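Local structure of protein Dok-7 (Mus musculus, 3ML4) at residues B[117-129]-B[182-196]. The protein binds and activates the receptor tyrosine kinase MuSK as a dimeric adaptor, promoting acetylcholine receptor clustering in myotubes and neuromuscular synapse formation. Numbering follows the deposited sequence.
Sequences RFHVTVAPGTKLE and WAGVFFLSSAEGEQM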
ATOM      1  N   ARG B 117      -4.756  13.536  12.031  1.00 26.51           N
ATOM      2  CA  ARG B 117      -4.042  14.018  13.196  1.00 26.39           C
ATOM      3  C   ARG B 117      -4.980  14.777  14.123  1.00 26.16           C
ATOM      4  O   ARG B 117      -5.872  15.494  13.667  1.00 26.04           O
ATOM      5  CB  ARG B 117      -2.848  14.885  12.777  1.00 26.63           C
ATOM      6  CG  ARG B 117      -3.153  16.364  12.665  1.00 27.40           C
ATOM      7  CD  ARG B 117      -2.008  17.150  12.090  1.00 29.36           C
ATOM      8  NE  ARG B 117      -2.311  17.550  10.723  1.00 31.05           N
ATOM      9  CZ  ARG B 117      -3.018  18.627  10.404  1.00 32.56           C
ATOM     10  NH1 ARG B 117      -3.480  19.426  11.364  1.00 33.41           N
ATOM     11  NH2 ARG B 117      -3.261  18.908   9.125  1.00 32.65           N
ATOM     12  N   PHE B 118      -4.774  14.608  15.425  1.00 26.09           N
ATOM     13  CA  PHE B 118      -5.571  15.293  16.441  1.00 25.94           C
ATOM     14  C   PHE B 118      -4.662  15.872  17.511  1.00 26.08           C
ATOM     15  O   PHE B 118      -3.854  15.147  18.102  1.00 26.02           O
ATOM     16  CB  PHE B 118      -6.550  14.324  17.100  1.00 25.93           C
ATOM     17  CG  PHE B 118      -7.431  13.578  16.131  1.00 26.21           C
ATOM     18  CD1 PHE B 118      -8.731  14.002  15.890  1.00 25.82           C
ATOM     19  CD2 PHE B 118      -6.967  12.433  15.478  1.00 25.97           C
ATOM     20  CE1 PHE B 118      -9.559  13.305  15.005  1.00 25.72           C
ATOM     21  CE2 PHE B 118      -7.779  11.741  14.593  1.00 25.89           C
ATOM     22  CZ  PHE B 118      -9.082  12.177  14.360  1.00 26.08           C
ATOM     23  N   HIS B 119      -4.782  17.181  17.750  1.00 26.32           N
ATOM     24  CA  HIS B 119      -4.066  17.842  18.839  1.00 26.19           C
ATOM     25  C   HIS B 119      -4.608  17.359  20.185  1.00 25.77           C
ATOM     26  O   HIS B 119      -5.788  17.545  20.495  1.00 25.76           O
ATOM     27  CB  HIS B 119      -4.195  19.365  18.742  1.00 26.61           C
ATOM     28  CG  HIS B 119      -3.442  19.977  17.597  1.00 28.40           C
ATOM     29  ND1 HIS B 119      -4.022  20.849  16.698  1.00 29.85           N
ATOM     30  CD2 HIS B 119      -2.161  19.811  17.184  1.00 29.16           C
ATOM     31  CE1 HIS B 119      -3.125  21.216  15.799  1.00 29.93           C
ATOM     32  NE2 HIS B 119      -1.989  20.598  16.069  1.00 30.16           N
ATOM     33  N   VAL B 120      -3.740  16.728  20.972  1.00 25.46           N
ATOM     34  CA  VAL B 120      -4.114  16.158  22.272  1.00 25.19           C
ATOM     35  C   VAL B 120      -3.151  16.558  23.403  1.00 25.14           C
ATOM     36  O   VAL B 120      -2.060  17.083  23.158  1.00 25.25           O
ATOM     37  CB  VAL B 120      -4.202  14.600  22.222  1.00 25.36           C
ATOM     38  CG1 VAL B 120      -5.172  14.129  21.123  1.00 24.82           C
ATOM     39  CG2 VAL B 120      -2.812  13.976  22.040  1.00 24.99           C
ATOM     40  N   THR B 121      -3.577  16.303  24.638  1.00 24.79           N
ATOM     41  CA  THR B 121      -2.740  16.447  25.817  1.00 24.11           C
ATOM     42  C   THR B 121      -2.608  15.080  26.466  1.00 24.12           C
ATOM     43  O   THR B 121      -3.608  14.484  26.870  1.00 24.07           O
ATOM     44  CB  THR B 121      -3.365  17.422  26.832  1.00 24.20           C
ATOM     45  OG1 THR B 121      -3.844  18.592  26.151  1.00 24.02           O
ATOM     46  CG2 THR B 121      -2.351  17.812  27.902  1.00 22.88           C
ATOM     47  N   VAL B 122      -1.378  14.585  26.558  1.00 24.21           N
ATOM     48  CA  VAL B 122      -1.112  13.269  27.137  1.00 24.75           C
ATOM     49  C   VAL B 122      -1.088  13.352  28.666  1.00 25.49           C
ATOM     50  O   VAL B 122      -0.281  14.082  29.243  1.00 25.59           O
ATOM     51  CB  VAL B 122       0.216  12.637  26.594  1.00 24.67           C
ATOM     52  CG1 VAL B 122       0.460  11.244  27.194  1.00 23.41           C
ATOM     53  CG2 VAL B 122       0.206  12.559  25.066  1.00 24.07           C
ATOM     54  N   ALA B 123      -1.975  12.596  29.310  1.00 26.23           N
ATOM     55  CA  ALA B 123      -2.081  12.572  30.774  1.00 27.00           C
ATOM     56  C   ALA B 123      -0.853  11.955  31.440  1.00 27.57           C
ATOM     57  O   ALA B 123      -0.311  10.963  30.940  1.00 27.71           O
ATOM     58  CB  ALA B 123      -3.338  11.821  31.201  1.00 26.86           C
ATOM     59  N   PRO B 124      -0.399  12.541  32.570  1.00 28.03           N
ATOM     60  CA  PRO B 124       0.677  11.909  33.351  1.00 28.27           C
ATOM     61  C   PRO B 124       0.228  10.599  33.992  1.00 28.62           C
ATOM     62  O   PRO B 124      -0.964  10.418  34.261  1.00 28.71           O
ATOM     63  CB  PRO B 124       0.990  12.945  34.436  1.00 28.06           C
ATOM     64  CG  PRO B 124      -0.219  13.783  34.529  1.00 28.25           C
ATOM     65  CD  PRO B 124      -0.834  13.820  33.161  1.00 27.87           C
ATOM     66  N   GLY B 125       1.183   9.699  34.225  1.00 29.00           N
ATOM     67  CA  GLY B 125       0.919   8.418  34.878  1.00 29.26           C
ATOM     68  C   GLY B 125       1.524   7.216  34.175  1.00 29.66           C
ATOM     69  O   GLY B 125       1.745   6.173  34.794  1.00 29.74           O
ATOM     70  N   THR B 126       1.790   7.358  32.881  1.00 29.90           N
ATOM     71  CA  THR B 126       2.254   6.246  32.062  1.00 30.28           C
ATOM     72  C   THR B 126       3.725   6.403  31.662  1.00 30.62           C
ATOM     73  O   THR B 126       4.399   7.315  32.130  1.00 30.53           O
ATOM     74  CB  THR B 126       1.381   6.096  30.792  1.00 30.31           C
ATOM     75  OG1 THR B 126       1.722   7.114  29.844  1.00 30.22           O
ATOM     76  CG2 THR B 126      -0.110   6.188  31.136  1.00 29.91           C
ATOM     77  N   LYS B 127       4.209   5.502  30.806  1.00 31.10           N
ATOM     78  CA  LYS B 127       5.546   5.597  30.207  1.00 31.53           C
ATOM     79  C   LYS B 127       5.692   6.836  29.311  1.00 31.40           C
ATOM     80  O   LYS B 127       6.801   7.319  29.093  1.00 31.42           O
ATOM     81  CB  LYS B 127       5.850   4.336  29.378  1.00 31.92           C
ATOM     82  CG  LYS B 127       7.072   3.497  29.805  1.00 33.14           C
ATOM     83  CD  LYS B 127       6.711   2.312  30.709  1.00 34.65           C
ATOM     84  CE  LYS B 127       6.944   2.640  32.188  1.00 35.52           C
ATOM     85  NZ  LYS B 127       6.323   1.637  33.112  1.00 35.80           N
ATOM     86  N   LEU B 128       4.569   7.333  28.791  1.00 31.33           N
ATOM     87  CA  LEU B 128       4.554   8.479  27.878  1.00 31.15           C
ATOM     88  C   LEU B 128       4.779   9.799  28.603  1.00 31.32           C
ATOM     89  O   LEU B 128       4.249  10.024  29.695  1.00 31.59           O
ATOM     90  CB  LEU B 128       3.219   8.563  27.123  1.00 31.08           C
ATOM     91  CG  LEU B 128       2.680   7.412  26.267  1.00 30.53           C
ATOM     92  CD1 LEU B 128       1.242   7.698  25.889  1.00 29.95           C
ATOM     93  CD2 LEU B 128       3.519   7.192  25.019  1.00 30.60           C
ATOM     94  N   GLU B 129       5.561  10.672  27.977  1.00 31.20           N
ATOM     95  CA  GLU B 129       5.724  12.036  28.443  1.00 31.00           C
ATOM     96  C   GLU B 129       4.387  12.762  28.372  1.00 30.90           C
ATOM     97  O   GLU B 129       3.655  12.647  27.388  1.00 30.94           O
ATOM     98  CB  GLU B 129       6.756  12.758  27.582  1.00 30.99           C
ATOM     99  CG  GLU B 129       7.204  14.098  28.144  1.00 31.06           C
ATOM    100  CD  GLU B 129       8.111  14.871  27.197  1.00 31.00           C
ATOM    101  OE1 GLU B 129       8.418  14.369  26.090  1.00 29.66           O
ATOM    102  OE2 GLU B 129       8.521  15.991  27.574  1.00 31.37           O
ATOM    103  N   TRP B 182       5.095  -0.992  25.195  1.00 39.80           N
ATOM    104  CA  TRP B 182       4.034  -0.044  24.903  1.00 38.97           C
ATOM    105  C   TRP B 182       2.657  -0.576  25.307  1.00 38.18           C
ATOM    106  O   TRP B 182       1.638   0.076  25.068  1.00 38.28           O
ATOM    107  CB  TRP B 182       4.068   0.395  23.436  1.00 39.16           C
ATOM    108  CG  TRP B 182       5.095   1.459  23.169  1.00 39.30           C
ATOM    109  CD1 TRP B 182       5.946   1.532  22.101  1.00 39.70           C
ATOM    110  CD2 TRP B 182       5.390   2.596  23.993  1.00 39.50           C
ATOM    111  NE1 TRP B 182       6.744   2.645  22.204  1.00 39.51           N
ATOM    112  CE2 TRP B 182       6.429   3.313  23.358  1.00 39.45           C
ATOM    113  CE3 TRP B 182       4.878   3.079  25.206  1.00 39.41           C
ATOM    114  CZ2 TRP B 182       6.969   4.484  23.895  1.00 39.47           C
ATOM    115  CZ3 TRP B 182       5.410   4.243  25.736  1.00 39.70           C
ATOM    116  CH2 TRP B 182       6.445   4.937  25.078  1.00 39.75           C
ATOM    117  N   ALA B 183       2.636  -1.752  25.933  1.00 37.00           N
ATOM    118  CA  ALA B 183       1.402  -2.330  26.451  1.00 35.91           C
ATOM    119  C   ALA B 183       0.837  -1.467  27.577  1.00 35.08           C
ATOM    120  O   ALA B 183       1.580  -0.746  28.250  1.00 35.13           O
ATOM    121  CB  ALA B 183       1.638  -3.746  26.934  1.00 35.72           C
ATOM    122  N   GLY B 184      -0.480  -1.527  27.762  1.00 34.04           N
ATOM    123  CA  GLY B 184      -1.132  -0.837  28.869  1.00 32.40           C
ATOM    124  C   GLY B 184      -2.165   0.182  28.437  1.00 31.48           C
ATOM    125  O   GLY B 184      -2.523   0.262  27.263  1.00 31.26           O
ATOM    126  N   VAL B 185      -2.623   0.977  29.403  1.00 30.51           N
ATOM    127  CA  VAL B 185      -3.732   1.903  29.216  1.00 29.23           C
ATOM    128  C   VAL B 185      -3.232   3.352  29.183  1.00 28.40           C
ATOM    129  O   VAL B 185      -2.454   3.766  30.041  1.00 28.55           O
ATOM    130  CB  VAL B 185      -4.796   1.707  30.329  1.00 29.25           C
ATOM    131  CG1 VAL B 185      -6.062   2.489  30.016  1.00 29.09           C
ATOM    132  CG2 VAL B 185      -5.121   0.221  30.504  1.00 28.80           C
ATOM    133  N   PHE B 186      -3.684   4.111  28.188  1.00 27.07           N
ATOM    134  CA  PHE B 186      -3.211   5.481  27.961  1.00 25.71           C
ATOM    135  C   PHE B 186      -4.363   6.467  27.818  1.00 25.30           C
ATOM    136  O   PHE B 186      -5.410   6.131  27.250  1.00 25.03           O
ATOM    137  CB  PHE B 186      -2.307   5.540  26.724  1.00 25.08           C
ATOM    138  CG  PHE B 186      -1.114   4.629  26.803  1.00 23.80           C
ATOM    139  CD1 PHE B 186      -1.141   3.379  26.199  1.00 22.42           C
ATOM    140  CD2 PHE B 186       0.032   5.015  27.492  1.00 22.40           C
ATOM    141  CE1 PHE B 186      -0.042   2.530  26.277  1.00 21.93           C
ATOM    142  CE2 PHE B 186       1.137   4.177  27.565  1.00 21.88           C
ATOM    143  CZ  PHE B 186       1.097   2.930  26.961  1.00 22.21           C
ATOM    144  N   PHE B 187      -4.147   7.682  28.323  1.00 24.76           N
ATOM    145  CA  PHE B 187      -5.209   8.674  28.480  1.00 24.52           C
ATOM    146  C   PHE B 187      -4.869   9.982  27.792  1.00 24.33           C
ATOM    147  O   PHE B 187      -3.818  10.564  28.048  1.00 24.33           O
ATOM    148  CB  PHE B 187      -5.441   8.966  29.965  1.00 24.60           C
ATOM    149  CG  PHE B 187      -5.911   7.789  30.764  1.00 24.41           C
ATOM    150  CD1 PHE B 187      -7.235   7.707  31.179  1.00 24.80           C
ATOM    151  CD2 PHE B 187      -5.028   6.773  31.126  1.00 24.69           C
ATOM    152  CE1 PHE B 187      -7.675   6.630  31.927  1.00 24.69           C
ATOM    153  CE2 PHE B 187      -5.455   5.684  31.872  1.00 24.31           C
ATOM    154  CZ  PHE B 187      -6.779   5.613  32.275  1.00 25.37           C
ATOM    155  N   LEU B 188      -5.772  10.457  26.941  1.00 24.40           N
ATOM    156  CA  LEU B 188      -5.570  11.715  26.226  1.00 24.58           C
ATOM    157  C   LEU B 188      -6.742  12.663  26.427  1.00 24.71           C
ATOM    158  O   LEU B 188      -7.892  12.231  26.470  1.00 24.44           O
ATOM    159  CB  LEU B 188      -5.358  11.470  24.722  1.00 24.45           C
ATOM    160  CG  LEU B 188      -4.416  10.355  24.246  1.00 24.65           C
ATOM    161  CD1 LEU B 188      -4.423  10.252  22.714  1.00 24.72           C
ATOM    162  CD2 LEU B 188      -2.997  10.550  24.761  1.00 24.17           C
ATOM    163  N   SER B 189      -6.427  13.952  26.554  1.00 25.04           N
ATOM    164  CA  SER B 189      -7.419  15.020  26.591  1.00 25.44           C
ATOM    165  C   SER B 189      -7.562  15.628  25.205  1.00 25.66           C
ATOM    166  O   SER B 189      -6.570  15.993  24.571  1.00 25.45           O
ATOM    167  CB  SER B 189      -7.018  16.119  27.584  1.00 25.37           C
ATOM    168  OG  SER B 189      -7.246  15.719  28.925  1.00 26.02           O
ATOM    169  N   SER B 190      -8.807  15.731  24.748  1.00 26.19           N
ATOM    170  CA  SER B 190      -9.141  16.374  23.485  1.00 26.60           C
ATOM    171  C   SER B 190     -10.642  16.550  23.376  1.00 26.87           C
ATOM    172  O   SER B 190     -11.400  15.866  24.063  1.00 26.54           O
ATOM    173  CB  SER B 190      -8.651  15.539  22.304  1.00 26.72           C
ATOM    174  OG  SER B 190      -9.024  16.152  21.083  1.00 27.26           O
ATOM    175  N   ALA B 191     -11.065  17.455  22.496  1.00 27.38           N
ATOM    176  CA  ALA B 191     -12.489  17.656  22.228  1.00 28.11           C
ATOM    177  C   ALA B 191     -12.984  16.816  21.029  1.00 28.62           C
ATOM    178  O   ALA B 191     -14.100  17.014  20.538  1.00 28.75           O
ATOM    179  CB  ALA B 191     -12.790  19.150  22.026  1.00 27.76           C
ATOM    180  N   GLU B 192     -12.163  15.871  20.574  1.00 28.98           N
ATOM    181  CA  GLU B 192     -12.482  15.109  19.366  1.00 29.77           C
ATOM    182  C   GLU B 192     -12.470  13.591  19.582  1.00 29.78           C
ATOM    183  O   GLU B 192     -12.191  12.825  18.661  1.00 29.57           O
ATOM    184  CB  GLU B 192     -11.534  15.506  18.224  1.00 29.67           C
ATOM    185  CG  GLU B 192     -11.547  16.991  17.880  1.00 30.15           C
ATOM    186  CD  GLU B 192     -10.471  17.358  16.891  1.00 30.73           C
ATOM    187  OE1 GLU B 192      -9.280  17.249  17.244  1.00 33.11           O
ATOM    188  OE2 GLU B 192     -10.810  17.758  15.755  1.00 32.54           O
ATOM    189  N   GLY B 193     -12.790  13.167  20.800  1.00 30.15           N
ATOM    190  CA  GLY B 193     -12.755  11.757  21.165  1.00 30.81           C
ATOM    191  C   GLY B 193     -13.742  10.911  20.390  1.00 31.41           C
ATOM    192  O   GLY B 193     -13.427   9.785  20.000  1.00 31.34           O
ATOM    193  N   GLU B 194     -14.941  11.455  20.189  1.00 32.10           N
ATOM    194  CA  GLU B 194     -15.980  10.821  19.378  1.00 32.86           C
ATOM    195  C   GLU B 194     -15.504  10.631  17.930  1.00 32.86           C
ATOM    196  O   GLU B 194     -15.754   9.588  17.327  1.00 33.01           O
ATOM    197  CB  GLU B 194     -17.274  11.641  19.421  1.00 32.76           C
ATOM    198  CG  GLU B 194     -18.133  11.416  20.673  1.00 33.78           C
ATOM    199  CD  GLU B 194     -19.294  12.408  20.784  1.00 33.77           C
ATOM    200  OE1 GLU B 194     -20.463  11.997  20.605  1.00 34.16           O
ATOM    201  OE2 GLU B 194     -19.036  13.605  21.037  1.00 35.02           O
ATOM    202  N   GLN B 195     -14.815  11.636  17.391  1.00 32.90           N
ATOM    203  CA  GLN B 195     -14.194  11.544  16.068  1.00 33.31           C
ATOM    204  C   GLN B 195     -13.058  10.533  16.017  1.00 33.44           C
ATOM    205  O   GLN B 195     -12.886   9.849  15.011  1.00 33.60           O
ATOM    206  CB  GLN B 195     -13.681  12.907  15.605  1.00 33.15           C
ATOM    207  CG  GLN B 195     -14.719  13.718  14.866  1.00 34.02           C
ATOM    208  CD  GLN B 195     -14.407  15.198  14.833  1.00 35.04           C
ATOM    209  OE1 GLN B 195     -13.242  15.611  14.826  1.00 35.67           O
ATOM    210  NE2 GLN B 195     -15.456  16.013  14.809  1.00 35.04           N
HETATM  211  N   MSE B 196     -12.289  10.440  17.099  1.00 33.43           N
HETATM  212  CA  MSE B 196     -11.177   9.499  17.160  1.00 34.28           C
HETATM  213  C   MSE B 196     -11.662   8.055  17.231  1.00 33.00           C
HETATM  214  O   MSE B 196     -11.139   7.186  16.535  1.00 32.80           O
HETATM  215  CB  MSE B 196     -10.249   9.816  18.336  1.00 34.18           C
HETATM  216  CG  MSE B 196      -9.433  11.080  18.138  1.00 35.28           C
HETATM  217 SE   MSE B 196      -8.515  11.684  19.758  1.00 38.58          SE
HETATM  218  CE  MSE B 196      -8.888  13.567  19.544  1.00 35.35           C
TER
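Phe118 lies against the first turn of helix 193-203. CG of Met196, a selenomethionine, sits over the centre of the Phe118 ring, 3.6 Å from its centroid, a CH-pi contact. Beyond CG the Met196 chain runs extended to SE, which meets the ring obliquely as a Met-aromatic contact; the bend at chi3 brings CE to Phe118 CB. At the ring edge lies the carboxylate of Glu192, the N-cap residue, its plane turned 74° from the ring. Replacing Phe118 with alanine is likely to leave Met196 CG without its aromatic face and a gap between strand and helix.

Thr121 and Ser189 form an antiparallel hydrogen-bonded pair, Thr121 N to Ser189 O at 3.0 Å and Ser189 N to Thr121 O at 2.9 Å. Ala123 N adds a bond to Phe187 O. Val122 CG2 packs beside Leu188 CD2.

Past the strand, Leu128 forks: CD1 meets Phe186 CD2 and CD2 meets Trp182 CZ3. Thr126 OG1 accepts from Leu128 N, an ST turn that probably helps place this leucine.

The backbone bonds fix the register of two adjacent strands, the sheet's first and last in chain order; Phe118 packing joins sheet to C-terminal helix, as in the PTB fold.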